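Local coordinates for xylulose kinase (Bifidobacterium adolescentis ATCC 15703, PDB 3I8B), which probably phosphorylates D-xylulose at the expense of ATP, giving D-xylulose 5-phosphate and ADP, as a member of the FGGY carbohydrate kinase family, at residues Q128-Y142 against P306-A318. Numbering follows the deposited sequence.
Sequences QRWVKAVGSSPVASY and PTYDLTGAVSGFA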
ATOM      1  N   GLN A 128       1.759 -13.580 -15.572  1.00 14.85           N
ATOM      2  CA  GLN A 128       0.457 -14.193 -15.344  1.00 14.69           C
ATOM      3  C   GLN A 128       0.497 -15.263 -14.258  1.00 17.20           C
ATOM      4  O   GLN A 128      -0.444 -15.395 -13.465  1.00 15.34           O
ATOM      5  CB  GLN A 128      -0.074 -14.789 -16.650  1.00 18.94           C
ATOM      6  CG  GLN A 128      -1.195 -15.792 -16.469  1.00 20.55           C
ATOM      7  CD  GLN A 128      -1.798 -16.214 -17.792  1.00 23.62           C
ATOM      8  OE1 GLN A 128      -2.044 -15.379 -18.669  1.00 27.02           O
ATOM      9  NE2 GLN A 128      -2.032 -17.512 -17.951  1.00 24.29           N
ATOM     10  N   ARG A 129       1.577 -16.038 -14.228  1.00 14.87           N
ATOM     11  CA  ARG A 129       1.726 -17.094 -13.227  1.00 14.05           C
ATOM     12  C   ARG A 129       1.915 -16.526 -11.812  1.00 12.98           C
ATOM     13  O   ARG A 129       1.459 -17.125 -10.824  1.00 16.60           O
ATOM     14  CB  ARG A 129       2.881 -18.028 -13.598  1.00 16.64           C
ATOM     15  CG  ARG A 129       2.523 -19.049 -14.689  1.00 16.60           C
ATOM     16  CD  ARG A 129       3.788 -19.715 -15.277  1.00 18.41           C
ATOM     17  NE  ARG A 129       3.445 -20.737 -16.265  1.00 17.24           N
ATOM     18  CZ  ARG A 129       4.320 -21.340 -17.064  1.00 20.71           C
ATOM     19  NH1 ARG A 129       5.610 -21.033 -16.998  1.00 13.90           N
ATOM     20  NH2 ARG A 129       3.901 -22.259 -17.929  1.00 21.14           N
ATOM     21  N   TRP A 130       2.588 -15.384 -11.714  1.00 10.33           N
ATOM     22  CA  TRP A 130       2.737 -14.699 -10.428  1.00 11.38           C
ATOM     23  C   TRP A 130       1.395 -14.175  -9.931  1.00 12.14           C
ATOM     24  O   TRP A 130       1.027 -14.367  -8.765  1.00 12.68           O
ATOM     25  CB  TRP A 130       3.763 -13.554 -10.512  1.00  9.46           C
ATOM     26  CG  TRP A 130       5.166 -14.030 -10.357  1.00 11.01           C
ATOM     27  CD1 TRP A 130       6.113 -14.172 -11.350  1.00 12.51           C
ATOM     28  CD2 TRP A 130       5.792 -14.455  -9.140  1.00  8.30           C
ATOM     29  NE1 TRP A 130       7.285 -14.656 -10.809  1.00 12.47           N
ATOM     30  CE2 TRP A 130       7.111 -14.843  -9.461  1.00 11.43           C
ATOM     31  CE3 TRP A 130       5.366 -14.537  -7.809  1.00  9.58           C
ATOM     32  CZ2 TRP A 130       8.007 -15.308  -8.497  1.00 10.49           C
ATOM     33  CZ3 TRP A 130       6.257 -15.008  -6.850  1.00 10.89           C
ATOM     34  CH2 TRP A 130       7.561 -15.388  -7.201  1.00 12.51           C
ATOM     35  N   VAL A 131       0.667 -13.505 -10.813  1.00 11.70           N
ATOM     36  CA  VAL A 131      -0.648 -12.982 -10.460  1.00 12.88           C
ATOM     37  C   VAL A 131      -1.581 -14.098  -9.941  1.00 14.99           C
ATOM     38  O   VAL A 131      -2.207 -13.956  -8.878  1.00 12.34           O
ATOM     39  CB  VAL A 131      -1.259 -12.199 -11.646  1.00 13.35           C
ATOM     40  CG1 VAL A 131      -2.735 -11.834 -11.396  1.00 12.65           C
ATOM     41  CG2 VAL A 131      -0.438 -10.950 -11.897  1.00 14.58           C
ATOM     42  N   LYS A 132      -1.647 -15.215 -10.672  1.00 13.10           N
ATOM     43  CA  LYS A 132      -2.459 -16.358 -10.255  1.00 18.05           C
ATOM     44  C   LYS A 132      -1.957 -17.017  -8.958  1.00 16.57           C
ATOM     45  O   LYS A 132      -2.757 -17.474  -8.147  1.00 16.60           O
ATOM     46  CB  LYS A 132      -2.597 -17.393 -11.387  1.00 15.71           C
ATOM     47  CG  LYS A 132      -3.395 -16.890 -12.596  1.00 21.73           C
ATOM     48  CD  LYS A 132      -3.504 -17.946 -13.716  1.00 28.11           C
ATOM     49  CE  LYS A 132      -2.119 -18.481 -14.100  1.00 33.19           C
ATOM     50  NZ  LYS A 132      -1.932 -19.000 -15.524  1.00 33.58           N
ATOM     51  N   ALA A 133      -0.640 -17.046  -8.760  1.00 15.48           N
ATOM     52  CA  ALA A 133      -0.046 -17.667  -7.574  1.00 10.95           C
ATOM     53  C   ALA A 133      -0.308 -16.887  -6.273  1.00 14.30           C
ATOM     54  O   ALA A 133      -0.696 -17.472  -5.256  1.00 10.85           O
ATOM     55  CB  ALA A 133       1.470 -17.864  -7.780  1.00 14.55           C
ATOM     56  N   VAL A 134      -0.089 -15.571  -6.303  1.00 11.57           N
ATOM     57  CA  VAL A 134      -0.142 -14.765  -5.077  1.00 14.88           C
ATOM     58  C   VAL A 134      -0.829 -13.405  -5.233  1.00 13.25           C
ATOM     59  O   VAL A 134      -0.856 -12.615  -4.287  1.00 14.09           O
ATOM     60  CB  VAL A 134       1.269 -14.501  -4.495  1.00 13.06           C
ATOM     61  CG1 VAL A 134       1.946 -15.792  -4.075  1.00 15.23           C
ATOM     62  CG2 VAL A 134       2.115 -13.722  -5.486  1.00 10.52           C
ATOM     63  N   GLY A 135      -1.350 -13.116  -6.424  1.00 14.11           N
ATOM     64  CA  GLY A 135      -2.094 -11.884  -6.656  1.00 13.49           C
ATOM     65  C   GLY A 135      -1.379 -10.750  -7.382  1.00 13.75           C
ATOM     66  O   GLY A 135      -2.045  -9.858  -7.937  1.00 12.47           O
ATOM     67  N   SER A 136      -0.042 -10.743  -7.370  1.00 10.65           N
ATOM     68  CA  SER A 136       0.702  -9.632  -7.958  1.00 11.36           C
ATOM     69  C   SER A 136       1.945 -10.072  -8.725  1.00 12.80           C
ATOM     70  O   SER A 136       2.607 -11.061  -8.379  1.00 11.25           O
ATOM     71  CB  SER A 136       1.133  -8.612  -6.887  1.00 13.87           C
ATOM     72  OG  SER A 136       0.071  -8.263  -6.013  1.00 14.63           O
ATOM     73  N   SER A 137       2.268  -9.312  -9.764  1.00 14.57           N
ATOM     74  CA  SER A 137       3.487  -9.535 -10.525  1.00 11.98           C
ATOM     75  C   SER A 137       4.669  -8.771  -9.903  1.00 12.94           C
ATOM     76  O   SER A 137       4.564  -7.563  -9.643  1.00 15.83           O
ATOM     77  CB  SER A 137       3.268  -9.123 -11.979  1.00 11.16           C
ATOM     78  OG  SER A 137       4.451  -9.311 -12.727  1.00 14.34           O
ATOM     79  N   PRO A 138       5.807  -9.470  -9.676  1.00 12.75           N
ATOM     80  CA  PRO A 138       6.962  -8.903  -8.965  1.00 12.01           C
ATOM     81  C   PRO A 138       7.390  -7.509  -9.425  1.00 14.11           C
ATOM     82  O   PRO A 138       7.472  -7.224 -10.623  1.00 13.75           O
ATOM     83  CB  PRO A 138       8.080  -9.921  -9.241  1.00 10.14           C
ATOM     84  CG  PRO A 138       7.379 -11.191  -9.418  1.00 10.01           C
ATOM     85  CD  PRO A 138       6.059 -10.859 -10.091  1.00 12.47           C
ATOM     86  N   VAL A 139       7.624  -6.637  -8.449  1.00 13.14           N
ATOM     87  CA  VAL A 139       8.309  -5.366  -8.664  1.00 15.76           C
ATOM     88  C   VAL A 139       9.299  -5.256  -7.517  1.00 11.97           C
ATOM     89  O   VAL A 139       9.220  -6.018  -6.552  1.00 12.71           O
ATOM     90  CB  VAL A 139       7.346  -4.137  -8.689  1.00 15.51           C
ATOM     91  CG1 VAL A 139       6.479  -4.146  -9.945  1.00 16.84           C
ATOM     92  CG2 VAL A 139       6.471  -4.093  -7.439  1.00 12.35           C
ATOM     93  N   ALA A 140      10.231  -4.328  -7.621  1.00 11.99           N
ATOM     94  CA  ALA A 140      11.262  -4.144  -6.603  1.00 12.93           C
ATOM     95  C   ALA A 140      10.697  -3.928  -5.198  1.00 11.80           C
ATOM     96  O   ALA A 140      11.376  -4.205  -4.208  1.00 12.40           O
ATOM     97  CB  ALA A 140      12.169  -2.974  -6.984  1.00 13.20           C
ATOM     98  N   SER A 141       9.471  -3.423  -5.105  1.00  9.75           N
ATOM     99  CA  SER A 141       8.883  -3.142  -3.793  1.00 11.88           C
ATOM    100  C   SER A 141       8.766  -4.380  -2.927  1.00 12.42           C
ATOM    101  O   SER A 141       8.986  -4.322  -1.717  1.00 14.45           O
ATOM    102  CB  SER A 141       7.489  -2.521  -3.932  1.00 12.59           C
ATOM    103  OG  SER A 141       7.577  -1.184  -4.377  1.00 15.03           O
ATOM    104  N   TYR A 142       8.397  -5.494  -3.554  1.00 11.87           N
ATOM    105  CA  TYR A 142       7.931  -6.666  -2.830  1.00  8.12           C
ATOM    106  C   TYR A 142       8.982  -7.434  -2.034  1.00  9.21           C
ATOM    107  O   TYR A 142      10.140  -7.551  -2.437  1.00 12.41           O
ATOM    108  CB  TYR A 142       7.157  -7.598  -3.760  1.00 10.05           C
ATOM    109  CG  TYR A 142       6.006  -6.919  -4.461  1.00 14.10           C
ATOM    110  CD1 TYR A 142       5.455  -5.739  -3.958  1.00 13.69           C
ATOM    111  CD2 TYR A 142       5.456  -7.459  -5.619  1.00 11.58           C
ATOM    112  CE1 TYR A 142       4.396  -5.113  -4.601  1.00 13.81           C
ATOM    113  CE2 TYR A 142       4.403  -6.852  -6.257  1.00 13.01           C
ATOM    114  CZ  TYR A 142       3.871  -5.681  -5.746  1.00 15.51           C
ATOM    115  OH  TYR A 142       2.813  -5.083  -6.397  1.00 16.24           O
ATOM    116  N   PRO A 306     -11.364 -12.064  -4.697  1.00 13.99           N
ATOM    117  CA  PRO A 306      -9.977 -11.870  -5.155  1.00 16.69           C
ATOM    118  C   PRO A 306      -9.970 -11.225  -6.534  1.00 13.96           C
ATOM    119  O   PRO A 306     -10.930 -11.415  -7.281  1.00 14.73           O
ATOM    120  CB  PRO A 306      -9.431 -13.299  -5.256  1.00 15.50           C
ATOM    121  CG  PRO A 306     -10.259 -14.092  -4.276  1.00 18.88           C
ATOM    122  CD  PRO A 306     -11.621 -13.445  -4.242  1.00 13.19           C
ATOM    123  N   THR A 307      -8.918 -10.481  -6.852  1.00 16.70           N
ATOM    124  CA  THR A 307      -8.796  -9.794  -8.140  1.00 16.77           C
ATOM    125  C   THR A 307      -7.470 -10.153  -8.808  1.00 16.66           C
ATOM    126  O   THR A 307      -6.427 -10.217  -8.148  1.00 13.66           O
ATOM    127  CB  THR A 307      -8.886  -8.255  -7.979  1.00 18.19           C
ATOM    128  OG1 THR A 307      -7.893  -7.814  -7.049  1.00 17.52           O
ATOM    129  CG2 THR A 307     -10.268  -7.839  -7.471  1.00 15.96           C
ATOM    130  N   TYR A 308      -7.518 -10.383 -10.120  1.00 17.22           N
ATOM    131  CA  TYR A 308      -6.366 -10.906 -10.854  1.00 14.98           C
ATOM    132  C   TYR A 308      -6.103 -10.145 -12.158  1.00 13.95           C
ATOM    133  O   TYR A 308      -6.669 -10.471 -13.192  1.00 15.68           O
ATOM    134  CB  TYR A 308      -6.578 -12.395 -11.155  1.00 14.62           C
ATOM    135  CG  TYR A 308      -6.642 -13.276  -9.929  1.00 14.76           C
ATOM    136  CD1 TYR A 308      -5.484 -13.664  -9.276  1.00 13.67           C
ATOM    137  CD2 TYR A 308      -7.862 -13.733  -9.432  1.00 12.68           C
ATOM    138  CE1 TYR A 308      -5.528 -14.459  -8.151  1.00 12.61           C
ATOM    139  CE2 TYR A 308      -7.919 -14.541  -8.304  1.00 15.45           C
ATOM    140  CZ  TYR A 308      -6.745 -14.902  -7.672  1.00 16.14           C
ATOM    141  OH  TYR A 308      -6.774 -15.704  -6.560  1.00 13.76           O
ATOM    142  N   ASP A 309      -5.253  -9.128 -12.106  1.00 13.45           N
ATOM    143  CA  ASP A 309      -4.823  -8.447 -13.322  1.00 18.47           C
ATOM    144  C   ASP A 309      -3.652  -9.206 -13.967  1.00 15.41           C
ATOM    145  O   ASP A 309      -2.500  -8.980 -13.616  1.00 13.57           O
ATOM    146  CB  ASP A 309      -4.430  -6.999 -13.018  1.00 13.66           C
ATOM    147  CG  ASP A 309      -3.817  -6.294 -14.221  1.00 17.44           C
ATOM    148  OD1 ASP A 309      -3.899  -6.845 -15.345  1.00 17.16           O
ATOM    149  OD2 ASP A 309      -3.250  -5.194 -14.037  1.00 15.29           O
ATOM    150  N   LEU A 310      -3.961 -10.110 -14.899  1.00 15.61           N
ATOM    151  CA  LEU A 310      -2.958 -10.983 -15.522  1.00 16.17           C
ATOM    152  C   LEU A 310      -1.840 -10.193 -16.185  1.00 18.25           C
ATOM    153  O   LEU A 310      -0.769 -10.720 -16.504  1.00 17.72           O
ATOM    154  CB  LEU A 310      -3.618 -11.919 -16.543  1.00 18.45           C
ATOM    155  CG  LEU A 310      -4.737 -12.789 -15.968  1.00 21.92           C
ATOM    156  CD1 LEU A 310      -5.261 -13.781 -17.007  1.00 20.66           C
ATOM    157  CD2 LEU A 310      -4.262 -13.506 -14.702  1.00 18.95           C
ATOM    158  N   THR A 311      -2.115  -8.915 -16.374  1.00 16.59           N
ATOM    159  CA  THR A 311      -1.188  -7.949 -16.936  1.00 18.46           C
ATOM    160  C   THR A 311      -0.068  -7.562 -15.960  1.00 19.45           C
ATOM    161  O   THR A 311       1.030  -7.189 -16.374  1.00 18.60           O
ATOM    162  CB  THR A 311      -1.994  -6.699 -17.313  1.00 22.17           C
ATOM    163  OG1 THR A 311      -2.164  -6.642 -18.732  1.00 25.99           O
ATOM    164  CG2 THR A 311      -1.353  -5.449 -16.790  1.00 20.13           C
ATOM    165  N   GLY A 312      -0.360  -7.632 -14.663  1.00 15.94           N
ATOM    166  CA  GLY A 312       0.622  -7.313 -13.643  1.00 16.43           C
ATOM    167  C   GLY A 312       0.749  -5.827 -13.357  1.00 19.01           C
ATOM    168  O   GLY A 312       1.768  -5.378 -12.824  1.00 19.91           O
ATOM    169  N   ALA A 313      -0.275  -5.057 -13.718  1.00 17.44           N
ATOM    170  CA  ALA A 313      -0.317  -3.642 -13.371  1.00 20.47           C
ATOM    171  C   ALA A 313      -0.950  -3.468 -11.987  1.00 17.81           C
ATOM    172  O   ALA A 313      -0.355  -2.899 -11.069  1.00 14.23           O
ATOM    173  CB  ALA A 313      -1.108  -2.855 -14.411  1.00 17.21           C
ATOM    174  N   VAL A 314      -2.175  -3.949 -11.856  1.00 16.33           N
ATOM    175  CA  VAL A 314      -2.884  -3.832 -10.597  1.00 18.00           C
ATOM    176  C   VAL A 314      -2.432  -4.928  -9.641  1.00 15.77           C
ATOM    177  O   VAL A 314      -2.493  -6.112  -9.965  1.00 16.47           O
ATOM    178  CB  VAL A 314      -4.416  -3.886 -10.796  1.00 15.39           C
ATOM    179  CG1 VAL A 314      -5.124  -3.432  -9.530  1.00 20.28           C
ATOM    180  CG2 VAL A 314      -4.828  -3.011 -11.966  1.00 19.01           C
ATOM    181  N   SER A 315      -1.976  -4.511  -8.464  1.00 18.89           N
ATOM    182  CA  SER A 315      -1.644  -5.424  -7.374  1.00 15.81           C
ATOM    183  C   SER A 315      -2.896  -6.096  -6.793  1.00 17.38           C
ATOM    184  O   SER A 315      -3.950  -5.473  -6.653  1.00 17.62           O
ATOM    185  CB  SER A 315      -0.927  -4.664  -6.253  1.00 16.53           C
ATOM    186  OG  SER A 315       0.338  -4.179  -6.667  1.00 17.49           O
ATOM    187  N   GLY A 316      -2.767  -7.362  -6.426  1.00 13.77           N
ATOM    188  CA  GLY A 316      -3.855  -8.087  -5.808  1.00 16.48           C
ATOM    189  C   GLY A 316      -3.636  -8.271  -4.317  1.00 17.74           C
ATOM    190  O   GLY A 316      -3.342  -9.378  -3.857  1.00 14.88           O
ATOM    191  N   PHE A 317      -3.780  -7.185  -3.565  1.00 15.04           N
ATOM    192  CA  PHE A 317      -3.597  -7.226  -2.118  1.00 14.10           C
ATOM    193  C   PHE A 317      -4.912  -7.546  -1.421  1.00 13.89           C
ATOM    194  O   PHE A 317      -5.973  -7.556  -2.048  1.00 14.34           O
ATOM    195  CB  PHE A 317      -3.066  -5.886  -1.590  1.00 14.09           C
ATOM    196  CG  PHE A 317      -1.725  -5.495  -2.141  1.00 16.02           C
ATOM    197  CD1 PHE A 317      -0.865  -6.447  -2.679  1.00 18.05           C
ATOM    198  CD2 PHE A 317      -1.313  -4.167  -2.109  1.00 16.51           C
ATOM    199  CE1 PHE A 317       0.372  -6.076  -3.187  1.00 15.70           C
ATOM    200  CE2 PHE A 317      -0.064  -3.793  -2.604  1.00 16.69           C
ATOM    201  CZ  PHE A 317       0.775  -4.747  -3.144  1.00 15.61           C
ATOM    202  N   ALA A 318      -4.829  -7.812  -0.118  1.00 15.24           N
ATOM    203  CA  ALA A 318      -6.014  -7.977   0.711  1.00 14.71           C
ATOM    204  C   ALA A 318      -6.242  -6.710   1.526  1.00 13.77           C
ATOM    205  O   ALA A 318      -5.307  -5.963   1.798  1.00 12.00           O
ATOM    206  CB  ALA A 318      -5.852  -9.178   1.636  1.00 13.28           C
TER
HETATM  207  O   HOH W   1      -4.465 -17.089  -5.950  1.00 14.37           O
HETATM  208  O   HOH W   2      -3.663  -8.496  -9.520  1.00 17.58           O
HETATM  209  O   HOH W   3       0.494  -7.035 -10.232  1.00 17.98           O
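Val131 points from the last turns of helix 122-134 into the loop 308-312. Its CG1 is anti to the backbone N (chi1 171°) and meets Tyr308 CB and Leu310 CD2. CG2, the other branch, lies 3.3 Å from Asp309 O and also reaches Gly312 CA. Asp309 OD2 accepts from Val314 N at 2.7 Å and from Ala313 N above the carboxylate plane, and the two bonds tie the carboxylate to the chain just after the turn 309-312. The Tyr308 ring turns its edge to the helix, and Val131 O sits in the ring plane, 3.3 Å from Tyr308 CD1. Lys132 crosses Leu310 at an angle, Lys132 CG near Leu310 CD2, while a water joins Lys132 O to Tyr308 OH. Gly135 leaves the helix with positive phi. It meets Gly316 directly, backbone against backbone, with no side chain between them. A second water lies between Gly135 O, Asp309 N and Val314 O. Ser136 OG stands beside its own backbone N (chi1 -47°) and accepts a hydrogen bond from Gly316 N at 3.0 Å (151°). Ser137 CB rests on Gly312 CA, 3.6 Å away. Tyr142, at the N-cap position of helix 143-153, brings its OH to 2.6 Å from Ser315 OG. Tyr142 CE1 lies at the edge of the Phe317 ring, in its plane, 3.9 Å from Phe317 CZ. The contact joins the N-terminal and C-terminal FGGY regions. Phe317 and Tyr142 both approach His75, a predicted substrate-binding residue, so this end probably borders the sugar site. Helix 99-110 packs against Ser137 and Pro138, while strand 315-318, at the margin of its sheet, pairs with strand 324-330 and helix 396-420 touches Asp309 and Val314.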